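Local coordinates for cell division cycle protein 123 (PDB 4ZGP) that acts as an ATP-dependent chaperone that binds the gamma subunit of translation factor eIF2 and so allows it to assemble with the alpha and beta subunits, at residues 192-203 with 224-232. Residues are numbered along the deposited sequence; the frame is centred on the assembly and turned at random. Where two conformers were deposited one is given.
Sequences TEFRCFVKSKRL and YEKLISDLL. With ADP (adenosine-5'-diphosphate), chain C.
Glu-193 OE1, in one of its side chain's two conformers, accepts a 2.7 Å hydrogen bond from the ribose O3' of ADP, while OE2 is salt-bridged to Arg-209, another ATP-binding residue. Arg-195, two residues on, sends its guanidinium edge toward the diphosphate and is tied at NE to Asp-246. The alternate residues Phe-194, Cys-196 and Val-198 point to the other side of the sheet, toward helix 221-233, which answers with Tyr-224, Ile-228 and Leu-232, one per turn. Phe-194 CZ lies over one face of the Tyr-224 ring, offset toward its rim, while CE2 comes 3.6 Å from Tyr-224 CD1; the planes are inclined at 51°. Farther out, Tyr-224 OH meets the methyl CG2 of Thr-192 at 3.6 Å. Were Tyr-224 replaced by an alanine, Phe-194 would probably lose the ring beneath it and be freer to turn, although Leu-217 also touches it. Ile-228 uses both branches: CG2, anti to the backbone N, sits 3.6 Å from Cys-196 SG and 3.9 Å from Leu-203 CD2, while CD1 reaches to Phe-194 CB. One turn later Leu-232 forks, CD1 meeting Val-198 CG2 tip to tip at 3.8 Å and CD2 lying 3.7 Å from the backbone N of Leu-203, just past the type I' turn at Lys-199 to Arg-202. The axes of strand 193-199 and helix 224-232 approach to 10.8 Å, crossing at -52°. A helix packed on one side of a mixed sheet whose other side faces the nucleotide is consistent with the ATP-grasp fold, which holds its nucleotide between two alpha+beta parts.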
loop_
_atom_site.group_PDB
_atom_site.type_symbol
_atom_site.label_atom_id
_atom_site.label_comp_id
_atom_site.label_asym_id
_atom_site.label_seq_id
_atom_site.Cartn_x
_atom_site.Cartn_y
_atom_site.Cartn_z
ATOM N N THR A 192 -4.966 -15.035 1.240
ATOM C CA THR A 192 -4.615 -14.921 2.658
ATOM C C THR A 192 -4.042 -13.530 2.950
ATOM O O THR A 192 -3.238 -13.351 3.882
ATOM C CB THR A 192 -3.643 -16.021 3.119
ATOM O OG1 THR A 192 -2.407 -15.889 2.430
ATOM C CG2 THR A 192 -4.231 -17.421 2.834
ATOM N N GLU A 193 -4.492 -12.563 2.158
ATOM C CA GLU A 193 -4.218 -11.168 2.463
ATOM C C GLU A 193 -5.487 -10.519 3.007
ATOM O O GLU A 193 -6.600 -10.836 2.574
ATOM C CB GLU A 193 -3.701 -10.411 1.239
ATOM C CG GLU A 193 -2.654 -9.373 1.610
ATOM C CD GLU A 193 -2.578 -8.213 0.653
ATOM O OE1 GLU A 193 -2.840 -8.413 -0.556
ATOM O OE2 GLU A 193 -2.256 -7.103 1.121
ATOM N N PHE A 194 -5.313 -9.624 3.973
ATOM C CA PHE A 194 -6.475 -9.006 4.622
ATOM C C PHE A 194 -6.303 -7.501 4.719
ATOM O O PHE A 194 -5.184 -6.997 4.770
ATOM C CB PHE A 194 -6.693 -9.577 6.037
ATOM C CG PHE A 194 -6.910 -11.058 6.059
ATOM C CD1 PHE A 194 -8.187 -11.582 5.904
ATOM C CD2 PHE A 194 -5.828 -11.928 6.187
ATOM C CE1 PHE A 194 -8.402 -12.972 5.898
ATOM C CE2 PHE A 194 -6.037 -13.330 6.199
ATOM C CZ PHE A 194 -7.318 -13.839 6.059
ATOM N N ARG A 195 -7.424 -6.797 4.794
ATOM C CA ARG A 195 -7.404 -5.368 5.050
ATOM C C ARG A 195 -8.048 -5.131 6.411
ATOM O O ARG A 195 -9.121 -5.656 6.676
ATOM C CB ARG A 195 -8.139 -4.612 3.954
ATOM C CG ARG A 195 -8.254 -3.117 4.237
ATOM C CD ARG A 195 -8.390 -2.306 2.958
ATOM N NE ARG A 195 -7.156 -2.290 2.176
ATOM C CZ ARG A 195 -6.996 -1.604 1.051
ATOM N NH1 ARG A 195 -8.010 -0.902 0.561
ATOM N NH2 ARG A 195 -5.818 -1.620 0.409
ATOM N N CYS A 196 -7.386 -4.338 7.255
ATOM C CA CYS A 196 -7.664 -4.308 8.691
ATOM C C CYS A 196 -7.863 -2.872 9.132
ATOM O O CYS A 196 -7.028 -1.994 8.897
ATOM C CB CYS A 196 -6.528 -4.956 9.485
ATOM S SG CYS A 196 -6.012 -6.587 8.842
ATOM N N PHE A 197 -8.984 -2.641 9.794
ATOM C CA PHE A 197 -9.441 -1.299 10.051
ATOM C C PHE A 197 -9.314 -1.003 11.534
ATOM O O PHE A 197 -9.739 -1.789 12.382
ATOM C CB PHE A 197 -10.892 -1.147 9.572
ATOM C CG PHE A 197 -11.065 -1.395 8.105
ATOM C CD1 PHE A 197 -11.288 -2.678 7.622
ATOM C CD2 PHE A 197 -11.028 -0.348 7.208
ATOM C CE1 PHE A 197 -11.458 -2.896 6.258
ATOM C CE2 PHE A 197 -11.195 -0.565 5.849
ATOM C CZ PHE A 197 -11.413 -1.832 5.373
ATOM N N VAL A 198 -8.695 0.131 11.832
ATOM C CA VAL A 198 -8.320 0.480 13.176
ATOM C C VAL A 198 -8.922 1.829 13.536
ATOM O O VAL A 198 -8.760 2.791 12.803
ATOM C CB VAL A 198 -6.780 0.568 13.336
ATOM C CG1 VAL A 198 -6.428 1.000 14.742
ATOM C CG2 VAL A 198 -6.122 -0.768 12.998
ATOM N N LYS A 199 -9.611 1.889 14.670
ATOM C CA LYS A 199 -10.205 3.143 15.119
ATOM C C LYS A 199 -9.967 3.278 16.612
ATOM O O LYS A 199 -10.181 2.328 17.364
ATOM C CB LYS A 199 -11.704 3.188 14.802
ATOM C CG LYS A 199 -12.373 4.486 15.222
ATOM C CD LYS A 199 -13.886 4.339 15.264
ATOM C CE LYS A 199 -14.443 4.313 13.878
ATOM N NZ LYS A 199 -15.949 4.401 13.849
ATOM N N SER A 200 -9.489 4.451 17.018
ATOM C CA SER A 200 -9.026 4.689 18.384
ATOM C C SER A 200 -8.103 3.572 18.857
ATOM O O SER A 200 -8.258 3.049 19.953
ATOM C CB SER A 200 -10.223 4.866 19.333
ATOM O OG SER A 200 -11.132 5.781 18.753
ATOM N N LYS A 201 -7.158 3.198 17.989
ATOM C CA LYS A 201 -6.147 2.184 18.274
ATOM C C LYS A 201 -6.712 0.790 18.524
ATOM O O LYS A 201 -6.015 -0.093 19.033
ATOM C CB LYS A 201 -5.290 2.614 19.470
ATOM C CG LYS A 201 -4.430 3.835 19.197
ATOM C CD LYS A 201 -3.593 3.639 17.936
ATOM C CE LYS A 201 -2.392 4.584 17.889
ATOM N NZ LYS A 201 -1.669 4.467 16.589
ATOM N N ARG A 202 -7.966 0.570 18.148
ATOM C CA ARG A 202 -8.516 -0.760 18.297
ATOM C C ARG A 202 -8.913 -1.346 16.924
ATOM O O ARG A 202 -9.324 -0.626 16.027
ATOM C CB ARG A 202 -9.716 -0.718 19.248
ATOM C CG ARG A 202 -9.300 -0.350 20.684
ATOM C CD ARG A 202 -10.491 -0.027 21.578
ATOM N NE ARG A 202 -11.487 -1.095 21.569
ATOM C CZ ARG A 202 -11.396 -2.205 22.294
ATOM N NH1 ARG A 202 -10.353 -2.396 23.093
ATOM N NH2 ARG A 202 -12.350 -3.121 22.216
ATOM N N LEU A 203 -8.778 -2.654 16.793
ATOM C CA LEU A 203 -9.184 -3.343 15.575
ATOM C C LEU A 203 -10.698 -3.540 15.558
ATOM O O LEU A 203 -11.212 -4.375 16.303
ATOM C CB LEU A 203 -8.488 -4.689 15.490
ATOM C CG LEU A 203 -8.791 -5.558 14.269
ATOM C CD1 LEU A 203 -8.109 -4.980 13.045
ATOM C CD2 LEU A 203 -8.311 -6.989 14.520
ATOM N N TYR A 224 -6.329 -16.489 12.225
ATOM C CA TYR A 224 -6.016 -15.256 11.489
ATOM C C TYR A 224 -6.249 -14.020 12.346
ATOM O O TYR A 224 -5.428 -13.104 12.349
ATOM C CB TYR A 224 -6.843 -15.148 10.197
ATOM C CG TYR A 224 -6.369 -16.080 9.109
ATOM C CD1 TYR A 224 -5.117 -15.917 8.538
ATOM C CD2 TYR A 224 -7.171 -17.117 8.643
ATOM C CE1 TYR A 224 -4.660 -16.763 7.545
ATOM C CE2 TYR A 224 -6.718 -17.972 7.641
ATOM C CZ TYR A 224 -5.460 -17.787 7.099
ATOM O OH TYR A 224 -4.980 -18.618 6.105
ATOM N N GLU A 225 -7.364 -14.008 13.080
ATOM C CA GLU A 225 -7.702 -12.877 13.920
ATOM C C GLU A 225 -6.627 -12.635 14.971
ATOM O O GLU A 225 -6.219 -11.492 15.196
ATOM C CB GLU A 225 -9.065 -13.079 14.594
ATOM C CG GLU A 225 -9.434 -11.928 15.520
ATOM C CD GLU A 225 -10.745 -12.156 16.255
ATOM O OE1 GLU A 225 -11.079 -11.337 17.134
ATOM O OE2 GLU A 225 -11.438 -13.148 15.952
ATOM N N LYS A 226 -6.164 -13.712 15.605
ATOM C CA LYS A 226 -5.144 -13.591 16.649
ATOM C C LYS A 226 -3.844 -13.048 16.072
ATOM O O LYS A 226 -3.212 -12.196 16.677
ATOM C CB LYS A 226 -4.893 -14.946 17.334
ATOM C CG LYS A 226 -3.712 -14.961 18.285
ATOM C CD LYS A 226 -3.867 -13.957 19.423
ATOM C CE LYS A 226 -2.928 -14.279 20.592
ATOM N NZ LYS A 226 -1.540 -14.605 20.149
ATOM N N LEU A 227 -3.444 -13.539 14.909
ATOM C CA LEU A 227 -2.219 -13.036 14.275
ATOM C C LEU A 227 -2.332 -11.551 13.870
ATOM O O LEU A 227 -1.363 -10.798 13.983
ATOM C CB LEU A 227 -1.867 -13.871 13.055
ATOM C CG LEU A 227 -1.443 -15.308 13.355
ATOM C CD1 LEU A 227 -1.215 -16.079 12.061
ATOM C CD2 LEU A 227 -0.201 -15.335 14.244
ATOM N N ILE A 228 -3.513 -11.136 13.420
ATOM C CA ILE A 228 -3.742 -9.728 13.053
ATOM C C ILE A 228 -3.733 -8.841 14.297
ATOM O O ILE A 228 -3.147 -7.757 14.286
ATOM C CB ILE A 228 -5.071 -9.559 12.278
ATOM C CG1 ILE A 228 -4.938 -10.233 10.900
ATOM C CG2 ILE A 228 -5.436 -8.087 12.101
ATOM C CD1 ILE A 228 -6.232 -10.316 10.070
ATOM N N SER A 229 -4.400 -9.300 15.353
ATOM C CA SER A 229 -4.427 -8.618 16.651
ATOM C C SER A 229 -3.011 -8.436 17.202
ATOM O O SER A 229 -2.629 -7.369 17.690
ATOM C CB SER A 229 -5.286 -9.430 17.634
ATOM O OG SER A 229 -5.524 -8.734 18.838
ATOM N N ASP A 230 -2.239 -9.511 17.145
ATOM C CA ASP A 230 -0.857 -9.470 17.619
ATOM C C ASP A 230 -0.011 -8.487 16.822
ATOM O O ASP A 230 0.813 -7.765 17.394
ATOM C CB ASP A 230 -0.225 -10.855 17.549
ATOM C CG ASP A 230 -0.737 -11.797 18.635
ATOM O OD1 ASP A 230 -1.372 -11.325 19.612
ATOM O OD2 ASP A 230 -0.497 -13.013 18.500
ATOM N N LEU A 231 -0.195 -8.457 15.504
ATOM C CA LEU A 231 0.541 -7.493 14.682
ATOM C C LEU A 231 0.168 -6.054 15.075
ATOM O O LEU A 231 1.037 -5.201 15.212
ATOM C CB LEU A 231 0.284 -7.727 13.184
ATOM C CG LEU A 231 0.952 -6.768 12.202
ATOM C CD1 LEU A 231 2.450 -6.746 12.448
ATOM C CD2 LEU A 231 0.678 -7.167 10.750
ATOM N N LEU A 232 -1.120 -5.792 15.281
ATOM C CA LEU A 232 -1.550 -4.440 15.614
ATOM C C LEU A 232 -0.874 -3.957 16.901
ATOM O O LEU A 232 -0.552 -2.781 17.026
ATOM C CB LEU A 232 -3.083 -4.357 15.754
ATOM C CG LEU A 232 -3.627 -2.996 16.232
ATOM C CD1 LEU A 232 -3.257 -1.788 15.319
ATOM C CD2 LEU A 232 -5.156 -3.080 16.438
HETATM P PB ADP C . -2.304 -1.070 -1.971
HETATM O O1B ADP C . -2.324 -0.949 -0.455
HETATM O O2B ADP C . -2.127 0.254 -2.691
HETATM O O3B ADP C . -3.402 -1.993 -2.457
HETATM P PA ADP C . -0.210 -3.042 -1.619
HETATM O O1A ADP C . -1.011 -3.360 -0.380
HETATM O O2A ADP C . 1.280 -2.747 -1.576
HETATM O O3A ADP C . -0.906 -1.795 -2.377
HETATM O "O5'" ADP C . -0.425 -4.273 -2.626
HETATM C "C5'" ADP C . -1.311 -4.210 -3.744
HETATM C "C4'" ADP C . -1.403 -5.641 -4.246
HETATM O "O4'" ADP C . -0.197 -5.978 -4.934
HETATM C "C3'" ADP C . -1.518 -6.608 -3.078
HETATM O "O3'" ADP C . -2.873 -7.025 -2.885
HETATM C "C2'" ADP C . -0.625 -7.776 -3.441
HETATM O "O2'" ADP C . -1.391 -8.869 -3.957
HETATM C "C1'" ADP C . 0.292 -7.261 -4.531
HETATM N N9 ADP C . 1.642 -7.099 -3.937
HETATM C C8 ADP C . 2.024 -6.080 -3.137
HETATM N N7 ADP C . 3.323 -6.223 -2.756
HETATM C C5 ADP C . 3.791 -7.359 -3.324
HETATM C C6 ADP C . 5.083 -8.084 -3.338
HETATM N N6 ADP C . 6.139 -7.590 -2.641
HETATM N N1 ADP C . 5.163 -9.235 -4.058
HETATM C C2 ADP C . 4.098 -9.696 -4.750
HETATM N N3 ADP C . 2.894 -9.088 -4.783
HETATM C C4 ADP C . 2.681 -7.931 -4.102
#